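Local coordinates for protein pseudopodium-enriched atypical kinase 1 (Homo sapiens, PDB 6BHC) that is a pseudokinase, probably with little or no phosphotransfer activity, that forms a dimer by a mode unusual among kinase folds and probably serves as a scaffold in signalling, at residues 158-169 with 286-294; 170-181 with 318-326. The protein carries 1 engineered substitution. One frame throughout, in Å; residues are numbered along the deposited sequence.

Contact 1 (158-169 with 286-294)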
loop_
_atom_site.group_PDB
_atom_site.type_symbol
_atom_site.label_atom_id
_atom_site.label_comp_id
_atom_site.label_asym_id
_atom_site.label_seq_id
_atom_site.Cartn_x
_atom_site.Cartn_y
_atom_site.Cartn_z
ATOM N N VAL A 158 -32.360 7.094 -1.886
ATOM C CA VAL A 158 -32.220 7.118 -0.436
ATOM C C VAL A 158 -33.584 6.977 0.229
ATOM O O VAL A 158 -33.705 6.337 1.281
ATOM C CB VAL A 158 -31.483 8.394 0.013
ATOM C CG1 VAL A 158 -31.422 8.468 1.532
ATOM C CG2 VAL A 158 -30.081 8.420 -0.569
ATOM N N ALA A 159 -34.634 7.541 -0.379
ATOM C CA ALA A 159 -35.983 7.344 0.142
ATOM C C ALA A 159 -36.340 5.864 0.207
ATOM O O ALA A 159 -36.926 5.404 1.193
ATOM C CB ALA A 159 -36.997 8.104 -0.712
ATOM N N ASP A 160 -35.990 5.101 -0.832
ATOM C CA ASP A 160 -36.238 3.662 -0.807
ATOM C C ASP A 160 -35.401 2.982 0.265
ATOM O O ASP A 160 -35.877 2.072 0.955
ATOM C CB ASP A 160 -35.943 3.049 -2.176
ATOM C CG ASP A 160 -36.782 3.650 -3.285
ATOM O OD1 ASP A 160 -37.961 3.984 -3.036
ATOM O OD2 ASP A 160 -36.258 3.789 -4.411
ATOM N N PHE A 161 -34.144 3.405 0.414
ATOM C CA PHE A 161 -33.274 2.826 1.431
ATOM C C PHE A 161 -33.802 3.111 2.831
ATOM O O PHE A 161 -33.848 2.216 3.683
ATOM C CB PHE A 161 -31.854 3.367 1.260
ATOM C CG PHE A 161 -30.940 3.057 2.409
ATOM C CD1 PHE A 161 -30.393 1.794 2.556
ATOM C CD2 PHE A 161 -30.618 4.035 3.337
ATOM C CE1 PHE A 161 -29.549 1.509 3.611
ATOM C CE2 PHE A 161 -29.775 3.756 4.394
ATOM C CZ PHE A 161 -29.239 2.492 4.530
ATOM N N VAL A 162 -34.210 4.356 3.084
ATOM C CA VAL A 162 -34.744 4.714 4.396
ATOM C C VAL A 162 -36.035 3.952 4.674
ATOM O O VAL A 162 -36.267 3.482 5.795
ATOM C CB VAL A 162 -34.944 6.239 4.488
ATOM C CG1 VAL A 162 -35.711 6.607 5.747
ATOM C CG2 VAL A 162 -33.598 6.951 4.461
ATOM N N ARG A 163 -36.886 3.801 3.655
ATOM C CA ARG A 163 -38.159 3.110 3.842
ATOM C C ARG A 163 -37.953 1.643 4.204
ATOM O O ARG A 163 -38.718 1.083 4.998
ATOM C CB ARG A 163 -39.013 3.237 2.579
ATOM C CG ARG A 163 -40.400 2.619 2.700
ATOM C CD ARG A 163 -41.253 2.867 1.459
ATOM N NE ARG A 163 -40.753 2.159 0.282
ATOM C CZ ARG A 163 -40.114 2.742 -0.728
ATOM N NH1 ARG A 163 -39.895 4.050 -0.713
ATOM N NH2 ARG A 163 -39.697 2.016 -1.757
ATOM N N ASP A 164 -36.930 1.005 3.641
ATOM C CA ASP A 164 -36.693 -0.417 3.850
ATOM C C ASP A 164 -35.779 -0.711 5.033
ATOM O O ASP A 164 -35.477 -1.882 5.285
ATOM C CB ASP A 164 -36.096 -1.043 2.585
ATOM C CG ASP A 164 -36.964 -0.825 1.363
ATOM O OD1 ASP A 164 -38.200 -0.742 1.516
ATOM O OD2 ASP A 164 -36.408 -0.735 0.247
ATOM N N SER A 165 -35.335 0.314 5.765
ATOM C CA SER A 165 -34.367 0.135 6.841
ATOM C C SER A 165 -34.936 0.504 8.207
ATOM O O SER A 165 -34.173 0.831 9.122
ATOM C CB SER A 165 -33.104 0.951 6.562
ATOM O OG SER A 165 -32.476 0.532 5.363
ATOM N N LEU A 166 -36.259 0.460 8.372
ATOM C CA LEU A 166 -36.841 0.793 9.667
ATOM C C LEU A 166 -36.498 -0.260 10.715
ATOM O O LEU A 166 -36.143 0.080 11.850
ATOM C CB LEU A 166 -38.356 0.957 9.542
ATOM C CG LEU A 166 -39.095 1.297 10.840
ATOM C CD1 LEU A 166 -38.550 2.580 11.458
ATOM C CD2 LEU A 166 -40.591 1.408 10.594
ATOM N N ALA A 167 -36.588 -1.541 10.352
ATOM C CA ALA A 167 -36.292 -2.600 11.310
ATOM C C ALA A 167 -34.805 -2.652 11.642
ATOM O O ALA A 167 -34.430 -2.915 12.791
ATOM C CB ALA A 167 -36.770 -3.948 10.771
ATOM N N GLN A 168 -33.942 -2.406 10.651
ATOM C CA GLN A 168 -32.507 -2.418 10.911
ATOM C C GLN A 168 -32.081 -1.245 11.783
ATOM O O GLN A 168 -31.118 -1.363 12.550
ATOM C CB GLN A 168 -31.731 -2.412 9.594
ATOM C CG GLN A 168 -31.681 -3.766 8.901
ATOM C CD GLN A 168 -30.910 -4.800 9.701
ATOM O OE1 GLN A 168 -29.783 -4.557 10.131
ATOM N NE2 GLN A 168 -31.521 -5.961 9.911
ATOM N N HIS A 169 -32.773 -0.110 11.677
ATOM C CA HIS A 169 -32.475 1.014 12.557
ATOM C C HIS A 169 -32.797 0.669 14.006
ATOM O O HIS A 169 -32.058 1.049 14.920
ATOM C CB HIS A 169 -33.251 2.252 12.106
ATOM C CG HIS A 169 -32.813 3.519 12.775
ATOM N ND1 HIS A 169 -33.407 4.736 12.523
ATOM C CD2 HIS A 169 -31.836 3.758 13.682
ATOM C CE1 HIS A 169 -32.818 5.671 13.249
ATOM N NE2 HIS A 169 -31.862 5.103 13.961
ATOM N N ILE A 286 -31.853 15.141 7.624
ATOM C CA ILE A 286 -31.297 14.404 8.755
ATOM C C ILE A 286 -32.407 13.745 9.559
ATOM O O ILE A 286 -32.304 12.576 9.949
ATOM C CB ILE A 286 -30.439 15.334 9.632
ATOM C CG1 ILE A 286 -29.197 15.791 8.867
ATOM C CG2 ILE A 286 -30.049 14.636 10.928
ATOM C CD1 ILE A 286 -28.267 16.658 9.684
ATOM N N TYR A 287 -33.489 14.482 9.816
ATOM C CA TYR A 287 -34.628 13.902 10.519
ATOM C C TYR A 287 -35.252 12.765 9.719
ATOM O O TYR A 287 -35.570 11.708 10.276
ATOM C CB TYR A 287 -35.667 14.986 10.808
ATOM C CG TYR A 287 -35.364 15.841 12.019
ATOM C CD1 TYR A 287 -34.451 16.889 11.951
ATOM C CD2 TYR A 287 -36.006 15.609 13.229
ATOM C CE1 TYR A 287 -34.181 17.675 13.059
ATOM C CE2 TYR A 287 -35.743 16.389 14.340
ATOM C CZ TYR A 287 -34.832 17.418 14.250
ATOM O OH TYR A 287 -34.576 18.190 15.358
ATOM N N GLU A 288 -35.431 12.963 8.411
ATOM C CA GLU A 288 -36.106 11.959 7.593
ATOM C C GLU A 288 -35.270 10.692 7.457
ATOM O O GLU A 288 -35.808 9.580 7.519
ATOM C CB GLU A 288 -36.437 12.545 6.220
ATOM C CG GLU A 288 -37.454 13.678 6.278
ATOM C CD GLU A 288 -37.787 14.251 4.912
ATOM O OE1 GLU A 288 -36.887 14.309 4.048
ATOM O OE2 GLU A 288 -38.955 14.642 4.703
ATOM N N MET A 289 -33.955 10.835 7.276
ATOM C CA MET A 289 -33.084 9.668 7.209
ATOM C C MET A 289 -33.043 8.900 8.523
ATOM O O MET A 289 -32.741 7.702 8.519
ATOM C CB MET A 289 -31.671 10.085 6.803
ATOM C CG MET A 289 -31.584 10.622 5.385
ATOM S SD MET A 289 -29.894 10.970 4.871
ATOM C CE MET A 289 -29.200 9.319 4.851
ATOM N N LEU A 290 -33.340 9.557 9.644
ATOM C CA LEU A 290 -33.450 8.889 10.931
ATOM C C LEU A 290 -34.871 8.418 11.220
ATOM O O LEU A 290 -35.224 8.221 12.389
ATOM C CB LEU A 290 -32.956 9.812 12.046
ATOM C CG LEU A 290 -31.475 10.174 11.947
ATOM C CD1 LEU A 290 -31.082 11.133 13.057
ATOM C CD2 LEU A 290 -30.609 8.922 11.978
ATOM N N HIS A 291 -35.688 8.245 10.178
ATOM C CA HIS A 291 -37.057 7.745 10.300
ATOM C C HIS A 291 -37.917 8.644 11.182
ATOM O O HIS A 291 -38.809 8.176 11.893
ATOM C CB HIS A 291 -37.074 6.302 10.809
ATOM C CG HIS A 291 -36.387 5.339 9.892
ATOM N ND1 HIS A 291 -35.110 4.875 10.119
ATOM C CD2 HIS A 291 -36.791 4.772 8.729
ATOM C CE1 HIS A 291 -34.762 4.054 9.145
ATOM N NE2 HIS A 291 -35.764 3.975 8.287
ATOM N N LEU A 292 -37.657 9.942 11.134
ATOM C CA LEU A 292 -38.474 10.933 11.806
ATOM C C LEU A 292 -39.182 11.805 10.775
ATOM O O LEU A 292 -38.684 11.978 9.658
ATOM C CB LEU A 292 -37.626 11.820 12.725
ATOM C CG LEU A 292 -36.779 11.091 13.768
ATOM C CD1 LEU A 292 -35.872 12.070 14.496
ATOM C CD2 LEU A 292 -37.668 10.343 14.748
ATOM N N PRO A 293 -40.345 12.358 11.103
ATOM C CA PRO A 293 -41.024 13.240 10.151
ATOM C C PRO A 293 -40.273 14.550 9.976
ATOM O O PRO A 293 -39.391 14.908 10.759
ATOM C CB PRO A 293 -42.399 13.468 10.791
ATOM C CG PRO A 293 -42.174 13.244 12.246
ATOM C CD PRO A 293 -41.119 12.179 12.343
ATOM N N ASN A 294 -40.627 15.254 8.905
ATOM C CA ASN A 294 -40.171 16.615 8.687
ATOM C C ASN A 294 -40.515 17.462 9.911
ATOM O O ASN A 294 -41.696 17.549 10.281
ATOM C CB ASN A 294 -40.829 17.182 7.428
ATOM C CG ASN A 294 -40.389 18.605 7.107
ATOM O OD1 ASN A 294 -39.534 19.182 7.776
ATOM N ND2 ASN A 294 -40.975 19.173 6.059
#
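The CA atoms of Val162 and Met289 lie 5.9 Å apart where helix 158-163 meets the C-terminal end of helix 277-289, and a second approach, Leu166 to His291, follows where helix 166-171 begins. Helix 277-289 is closed by a Schellman motif: Leu292 N bonds to Tyr287 O and His291 N to Glu288 O, with His291 in the C-prime position at positive phi. That turn delivers the His291 imidazole between the two short helices, and with 121 Å² buried it has the largest share of the interface. NE2 donates to Val162 O at 2.6 Å, a bent bond (N-H...O 141°) whose acceptor lies slightly off the ring plane. The second ring nitrogen, ND1, is hydrogen-bonded to His169 ND1 at 2.9 Å; either could donate. NE2 of His169 is hydrogen-bonded to Glu177 OE2 of helix 173-194. Each of the two ND1 atoms sits at the other ring's edge, so the imidazoles meet rim to rim with their planes 41° apart, without stacking. Leu166 closes over a face of the His291 ring through a CH-pi contact, CA standing 4.0 Å from the centroid, and its CD1 reaches the ring at CG. Toward the start of helix 158-163 the side chains that meet are apolar. With Val162 CG1 anti to the backbone N (chi1 170°), that methyl lies 3.5 Å from Glu288 O, while CG2 faces the Met289 backbone. The Met289 chain bends at its last torsion, bringing CE to Val158 CG1 at 4.1 Å. Tyr176 of helix 173-194 meets both imidazoles with its ring. By chain order and position, this arrangement fits the C-lobe of a protein kinase, where the helix after the hinge, here 158-163, packs against the end of the central helix, here 277-289.

Contact 2 (170-181 with 318-326)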
loop_
_atom_site.group_PDB
_atom_site.type_symbol
_atom_site.label_atom_id
_atom_site.label_comp_id
_atom_site.label_asym_id
_atom_site.label_seq_id
_atom_site.Cartn_x
_atom_site.Cartn_y
_atom_site.Cartn_z
ATOM N N GLY A 170 -33.884 -0.069 14.229
ATOM C CA GLY A 170 -34.222 -0.486 15.579
ATOM C C GLY A 170 -33.303 -1.570 16.109
ATOM O O GLY A 170 -32.945 -1.566 17.290
ATOM N N LYS A 171 -32.907 -2.509 15.247
ATOM C CA LYS A 171 -32.064 -3.618 15.683
ATOM C C LYS A 171 -30.598 -3.215 15.781
ATOM O O LYS A 171 -29.923 -3.554 16.759
ATOM C CB LYS A 171 -32.223 -4.806 14.730
ATOM C CG LYS A 171 -31.316 -5.987 15.046
ATOM C CD LYS A 171 -31.448 -7.088 14.005
ATOM C CE LYS A 171 -30.506 -8.248 14.303
ATOM N NZ LYS A 171 -30.790 -8.892 15.618
ATOM N N SER A 172 -30.087 -2.495 14.781
ATOM C CA SER A 172 -28.679 -2.102 14.719
ATOM C C SER A 172 -28.593 -0.595 14.528
ATOM O O SER A 172 -28.340 -0.111 13.415
ATOM C CB SER A 172 -27.951 -2.837 13.593
ATOM O OG SER A 172 -28.129 -4.238 13.703
ATOM N N PRO A 173 -28.790 0.184 15.596
ATOM C CA PRO A 173 -28.727 1.646 15.444
ATOM C C PRO A 173 -27.334 2.160 15.128
ATOM O O PRO A 173 -27.208 3.166 14.419
ATOM C CB PRO A 173 -29.228 2.161 16.800
ATOM C CG PRO A 173 -28.908 1.061 17.755
ATOM C CD PRO A 173 -29.088 -0.218 16.982
ATOM N N ASP A 174 -26.285 1.505 15.628
ATOM C CA ASP A 174 -24.929 1.975 15.359
ATOM C C ASP A 174 -24.576 1.831 13.885
ATOM O O ASP A 174 -24.004 2.748 13.284
ATOM C CB ASP A 174 -23.928 1.213 16.226
ATOM C CG ASP A 174 -24.141 1.448 17.705
ATOM O OD1 ASP A 174 -25.238 1.905 18.085
ATOM O OD2 ASP A 174 -23.210 1.172 18.489
ATOM N N LEU A 175 -24.915 0.689 13.285
ATOM C CA LEU A 175 -24.573 0.462 11.886
ATOM C C LEU A 175 -25.395 1.351 10.961
ATOM O O LEU A 175 -24.857 1.926 10.008
ATOM C CB LEU A 175 -24.768 -1.013 11.536
ATOM C CG LEU A 175 -24.393 -1.439 10.115
ATOM C CD1 LEU A 175 -22.993 -0.963 9.760
ATOM C CD2 LEU A 175 -24.497 -2.950 9.969
ATOM N N TYR A 176 -26.695 1.487 11.226
ATOM C CA TYR A 176 -27.541 2.266 10.327
ATOM C C TYR A 176 -27.203 3.751 10.395
ATOM O O TYR A 176 -27.077 4.414 9.360
ATOM C CB TYR A 176 -29.021 2.043 10.644
ATOM C CG TYR A 176 -29.920 2.930 9.809
ATOM C CD1 TYR A 176 -30.195 2.618 8.483
ATOM C CD2 TYR A 176 -30.470 4.092 10.336
ATOM C CE1 TYR A 176 -31.000 3.433 7.711
ATOM C CE2 TYR A 176 -31.277 4.911 9.572
ATOM C CZ TYR A 176 -31.540 4.577 8.260
ATOM O OH TYR A 176 -32.342 5.388 7.491
ATOM N N GLU A 177 -27.059 4.294 11.606
ATOM C CA GLU A 177 -26.800 5.723 11.738
ATOM C C GLU A 177 -25.393 6.100 11.288
ATOM O O GLU A 177 -25.147 7.276 10.999
ATOM C CB GLU A 177 -27.043 6.176 13.180
ATOM C CG GLU A 177 -28.487 5.981 13.636
ATOM C CD GLU A 177 -28.838 6.781 14.879
ATOM O OE1 GLU A 177 -27.965 7.509 15.398
ATOM O OE2 GLU A 177 -29.997 6.682 15.335
ATOM N N ARG A 178 -24.470 5.137 11.219
ATOM C CA ARG A 178 -23.178 5.418 10.602
ATOM C C ARG A 178 -23.309 5.514 9.087
ATOM O O ARG A 178 -22.690 6.382 8.461
ATOM C CB ARG A 178 -22.153 4.351 10.991
ATOM C CG ARG A 178 -20.763 4.621 10.424
ATOM C CD ARG A 178 -19.711 3.655 10.952
ATOM N NE ARG A 178 -18.391 3.978 10.416
ATOM C CZ ARG A 178 -17.535 4.819 10.989
ATOM N NH1 ARG A 178 -17.853 5.423 12.127
ATOM N NH2 ARG A 178 -16.359 5.058 10.428
ATOM N N GLN A 179 -24.112 4.633 8.479
ATOM C CA GLN A 179 -24.385 4.749 7.049
ATOM C C GLN A 179 -25.053 6.076 6.718
ATOM O O GLN A 179 -24.811 6.642 5.646
ATOM C CB GLN A 179 -25.270 3.594 6.574
ATOM C CG GLN A 179 -24.679 2.209 6.763
ATOM C CD GLN A 179 -25.593 1.119 6.233
ATOM O OE1 GLN A 179 -25.778 0.983 5.024
ATOM N NE2 GLN A 179 -26.179 0.345 7.139
ATOM N N VAL A 180 -25.899 6.582 7.620
ATOM C CA VAL A 180 -26.523 7.883 7.405
ATOM C C VAL A 180 -25.463 8.976 7.342
ATOM O O VAL A 180 -25.501 9.845 6.463
ATOM C CB VAL A 180 -27.571 8.158 8.501
ATOM C CG1 VAL A 180 -28.016 9.611 8.466
ATOM C CG2 VAL A 180 -28.765 7.235 8.326
ATOM N N CYS A 181 -24.490 8.938 8.259
ATOM C CA CYS A 181 -23.410 9.921 8.229
ATOM C C CYS A 181 -22.604 9.822 6.940
ATOM O O CYS A 181 -22.175 10.842 6.387
ATOM C CB CYS A 181 -22.497 9.744 9.443
ATOM S SG CYS A 181 -23.253 10.169 11.031
ATOM N N ARG A 318 -29.934 7.059 20.316
ATOM C CA ARG A 318 -29.863 5.620 20.095
ATOM C C ARG A 318 -28.491 5.106 19.679
ATOM O O ARG A 318 -28.281 3.890 19.713
ATOM C CB ARG A 318 -30.886 5.195 19.030
ATOM C CG ARG A 318 -32.311 5.615 19.347
ATOM C CD ARG A 318 -33.188 5.581 18.110
ATOM N NE ARG A 318 -33.400 4.225 17.620
ATOM C CZ ARG A 318 -34.163 3.926 16.574
ATOM N NH1 ARG A 318 -34.785 4.890 15.908
ATOM N NH2 ARG A 318 -34.304 2.666 16.195
ATOM N N SER A 319 -27.559 5.972 19.300
ATOM C CA SER A 319 -26.256 5.536 18.818
ATOM C C SER A 319 -25.238 6.607 19.156
ATOM O O SER A 319 -25.608 7.738 19.497
ATOM C CB SER A 319 -26.286 5.275 17.305
ATOM O OG SER A 319 -26.236 6.487 16.578
ATOM N N PRO A 320 -23.938 6.292 19.078
ATOM C CA PRO A 320 -22.914 7.327 19.298
ATOM C C PRO A 320 -22.969 8.477 18.307
ATOM O O PRO A 320 -22.250 9.467 18.498
ATOM C CB PRO A 320 -21.594 6.555 19.162
ATOM C CG PRO A 320 -21.948 5.150 19.483
ATOM C CD PRO A 320 -23.341 4.949 18.965
ATOM N N TYR A 321 -23.783 8.384 17.259
ATOM C CA TYR A 321 -23.892 9.432 16.257
ATOM C C TYR A 321 -25.128 10.301 16.443
ATOM O O TYR A 321 -25.273 11.304 15.740
ATOM C CB TYR A 321 -23.900 8.815 14.854
ATOM C CG TYR A 321 -22.796 7.805 14.624
ATOM C CD1 TYR A 321 -21.531 8.210 14.213
ATOM C CD2 TYR A 321 -23.021 6.445 14.814
ATOM C CE1 TYR A 321 -20.521 7.289 14.002
ATOM C CE2 TYR A 321 -22.016 5.518 14.607
ATOM C CZ TYR A 321 -20.767 5.945 14.200
ATOM O OH TYR A 321 -19.760 5.029 13.989
ATOM N N SER A 322 -26.006 9.954 17.387
ATOM C CA SER A 322 -27.296 10.628 17.491
ATOM C C SER A 322 -27.148 12.062 17.987
ATOM O O SER A 322 -27.805 12.970 17.466
ATOM C CB SER A 322 -28.224 9.830 18.408
ATOM O OG SER A 322 -28.405 8.512 17.915
ATOM N N ARG A 323 -26.294 12.290 18.989
ATOM C CA ARG A 323 -26.138 13.640 19.526
ATOM C C ARG A 323 -25.503 14.574 18.504
ATOM O O ARG A 323 -25.912 15.734 18.378
ATOM C CB ARG A 323 -25.306 13.612 20.807
ATOM C CG ARG A 323 -25.821 12.652 21.858
ATOM C CD ARG A 323 -25.215 12.940 23.221
ATOM N NE ARG A 323 -25.915 14.025 23.900
ATOM C CZ ARG A 323 -26.995 13.853 24.656
ATOM N NH1 ARG A 323 -27.496 12.637 24.832
ATOM N NH2 ARG A 323 -27.572 14.895 25.237
ATOM N N GLY A 324 -24.498 14.090 17.773
ATOM C CA GLY A 324 -23.865 14.921 16.763
ATOM C C GLY A 324 -24.795 15.249 15.610
ATOM O O GLY A 324 -24.803 16.377 15.112
ATOM N N LEU A 325 -25.590 14.271 15.171
ATOM C CA LEU A 325 -26.564 14.531 14.117
ATOM C C LEU A 325 -27.652 15.489 14.586
ATOM O O LEU A 325 -28.152 16.294 13.793
ATOM C CB LEU A 325 -27.178 13.218 13.632
ATOM C CG LEU A 325 -26.247 12.277 12.862
ATOM C CD1 LEU A 325 -26.921 10.934 12.625
ATOM C CD2 LEU A 325 -25.817 12.905 11.543
ATOM N N GLN A 326 -28.027 15.418 15.865
ATOM C CA GLN A 326 -28.986 16.374 16.408
ATOM C C GLN A 326 -28.413 17.785 16.398
ATOM O O GLN A 326 -29.080 18.735 15.970
ATOM C CB GLN A 326 -29.385 15.968 17.827
ATOM C CG GLN A 326 -30.250 16.992 18.546
ATOM C CD GLN A 326 -31.696 16.963 18.092
ATOM O OE1 GLN A 326 -32.554 16.384 18.759
ATOM N NE2 GLN A 326 -31.977 17.597 16.958
HETATM O O HOH W 1 -25.613 2.102 20.803
#
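Ser322 OG joins three groups: it donates to Glu177 OE1 at 2.7 Å, on the syn lone pair of that oxygen, and accepts from Ser319 N at 3.0 Å and, at longer range, from Arg318 N. Ser319 OG also approaches Glu177 OE1, but the modelled separation is too short for its length to be trusted. The two serines form a capping box at the start of helix 322-332, since Ser322 OG accepts from Ser319 N and Ser319 OG from Tyr321 N, and the Glu177 carboxylate therefore probably feels the electropositive helix N-terminus. Glu177 gets there with CG anti to its carbonyl carbon and an extended chain beyond. A second polar link runs from Arg178 NH1 to Tyr321 OH, 2.7 Å long with an N-H...O angle of 151°, the hydroxyl lying close to the guanidinium plane. CG of Arg178 is anti to the backbone N (chi1 -178°), and the straight chain from there carries the guanidinium along to the phenol oxygen, while Arg178 CA lies over one face of the Tyr321 ring, toward its rim. Cys181 SG approaches that ring obliquely, 5.0 Å from the centroid, and touches Leu325 CD2 at 3.8 Å. At the outer margin a water donates to Asp174 OD1 at 2.8 Å and only weakly to Arg318 O. Arg178 is also tied to Leu354 O and, by a salt bridge, to Glu407. The axes of 173-181 and 322-326 approach to 11.2 Å at 32°, and helix 343-354 borders both through Leu354 on Cys181 and Leu350 on Leu325.

Contacts 1 and 2 have their centres about 11 Å apart and share helix 166-171. They are joined by the Glu177 carboxylate: one oxygen serves contact 2, whereas the other, OE2, is probably hydrogen-bonded to His169 NE2 of contact 1 at 2.8 Å. A polar chain probably runs from Val162 O through both histidines and Glu177 to the serine cap of helix 322-332. A second tie, probably also a hydrogen bond, joins Tyr176 OH to Met289 O at 2.6 Å. Helix 173-194 is thereby connected to the ends of two others within the kinase domain. Neither contact includes a bound ligand; both belong to the helical lobe.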